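Local structure of alpha-1,4-endofucoidanase (Mariniflexile fucanivorans, 6DLH) at residues Leu658-Gly661 / Thr662-Asp666. The protein hydrolyses internal alpha-1,4 linkages of the algal polysaccharide fucoidan, as a retaining endo-acting enzyme of glycoside hydrolase family 107. Residues are numbered along the deposited sequence; the frame is centred on the assembly and turned at random.
With CA (calcium ion), chain F.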
# COMPACT_ATOMS: atom_id res chain seq x y z
N LEU A 658 16.26 15.23 28.49
CA LEU A 658 16.28 13.95 29.17
C LEU A 658 14.91 13.30 29.02
O LEU A 658 13.88 13.96 29.20
CB LEU A 658 16.63 14.16 30.65
CG LEU A 658 18.03 14.71 30.94
CD1 LEU A 658 18.23 14.87 32.44
CD2 LEU A 658 19.12 13.83 30.35
N GLN A 659 14.92 12.00 28.71
CA GLN A 659 13.73 11.29 28.27
C GLN A 659 13.49 10.06 29.15
O GLN A 659 14.37 9.21 29.28
CB GLN A 659 13.91 10.87 26.81
CG GLN A 659 12.63 10.39 26.13
CD GLN A 659 11.88 11.53 25.49
OE1 GLN A 659 12.45 12.33 24.74
NE2 GLN A 659 10.59 11.60 25.76
N LEU A 660 12.29 9.98 29.73
CA LEU A 660 11.84 8.79 30.44
C LEU A 660 11.88 7.62 29.46
O LEU A 660 11.26 7.68 28.40
CB LEU A 660 10.42 9.01 30.97
CG LEU A 660 9.76 7.81 31.67
CD1 LEU A 660 10.42 7.51 33.00
CD2 LEU A 660 8.27 8.05 31.86
N GLY A 661 12.66 6.59 29.81
CA GLY A 661 12.76 5.40 28.99
C GLY A 661 14.08 5.35 28.23
O GLY A 661 14.46 4.29 27.74
N THR A 662 14.75 6.50 28.15
CA THR A 662 16.04 6.59 27.49
C THR A 662 17.13 6.90 28.53
O THR A 662 18.17 6.24 28.55
CB THR A 662 16.02 7.60 26.33
OG1 THR A 662 14.86 7.36 25.52
CG2 THR A 662 17.27 7.57 25.48
N ASP A 663 16.86 7.89 29.39
CA ASP A 663 17.87 8.42 30.29
C ASP A 663 17.62 7.96 31.73
O ASP A 663 18.56 7.85 32.51
CB ASP A 663 17.98 9.94 30.16
CG ASP A 663 18.28 10.40 28.74
OD1 ASP A 663 19.39 10.10 28.25
OD2 ASP A 663 17.40 11.05 28.14
N TYR A 664 16.35 7.69 32.06
CA TYR A 664 15.94 7.40 33.42
C TYR A 664 14.63 6.60 33.39
O TYR A 664 13.77 6.83 32.54
CB TYR A 664 15.80 8.69 34.24
CG TYR A 664 14.73 9.64 33.77
CD1 TYR A 664 13.41 9.48 34.18
CD2 TYR A 664 15.02 10.70 32.93
CE1 TYR A 664 12.41 10.34 33.75
CE2 TYR A 664 14.03 11.57 32.49
CZ TYR A 664 12.72 11.39 32.90
OH TYR A 664 11.72 12.22 32.48
N TYR A 665 14.48 5.70 34.37
CA TYR A 665 13.38 4.75 34.38
C TYR A 665 12.93 4.46 35.81
O TYR A 665 13.76 4.34 36.71
CB TYR A 665 13.83 3.46 33.69
CG TYR A 665 12.72 2.52 33.30
CD1 TYR A 665 11.70 2.92 32.45
CD2 TYR A 665 12.71 1.20 33.74
CE1 TYR A 665 10.68 2.06 32.07
CE2 TYR A 665 11.71 0.32 33.36
CZ TYR A 665 10.70 0.75 32.52
OH TYR A 665 9.71 -0.11 32.15
N ASP A 666 11.61 4.32 35.98
CA ASP A 666 11.03 3.92 37.25
C ASP A 666 10.17 2.67 37.05
O ASP A 666 9.15 2.72 36.37
CB ASP A 666 10.21 5.05 37.88
CG ASP A 666 9.52 4.64 39.16
OD1 ASP A 666 10.23 4.38 40.15
OD2 ASP A 666 8.27 4.56 39.16
CA CA F . 9.10 4.13 42.39
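Gln659 and Thr662 close a type II beta turn that ends strand 654-659 of the Ig-like domain and turns the chain toward a calcium site, a worked example of backbone bonds and one ring shaping a loop. Gln659 O accepts twice: Thr662 N approaches from above the carbonyl plane at 3.0 Å, whereas Asp663 N lies nearly along the C=O axis at 2.8 Å. Gly661 takes the third position of the turn with a positive phi of 105°, where a beta carbon would collide with the carbonyl oxygen of Leu660. Gly661 N reaches back to Tyr664 O at 3.0 Å, tying the chain after the turn back to it. Asp663 adds a side-chain bond. Its CG sits beside its own backbone N (chi1 -57°), which swings the carboxylate back over the strand, and Asp663 OD2 receives Gln659 N through its anti lone pair at 2.7 Å. Leu658 CD2 lies against Asp663 CG where the two side chains cross at about a right angle.

Tyr664, with CG between its backbone N and carbonyl carbon (chi1 64°), lays one ring face over the Gln659-Leu660 peptide. Leu660 CA stands 3.9 Å from the ring centroid in a CH-pi contact, while Leu660 CD1 touches Tyr664 CE1 at 3.5 Å. An alanine here removes the ring, which would probably leave the Gln659-Leu660 peptide without its aromatic cover and Leu660 freer to shift. Two residues on, Asp666 OD1 binds calcium at 2.5 Å, in a site completed by Gly634, Glu668, Asp670 and Asp715. Three bonds on the backbone N and O of Gln659, with the Gly661-Tyr664 link, thus fix the turn from both backbone and side chain, which probably helps set the path along which the chain delivers Asp666 to the metal.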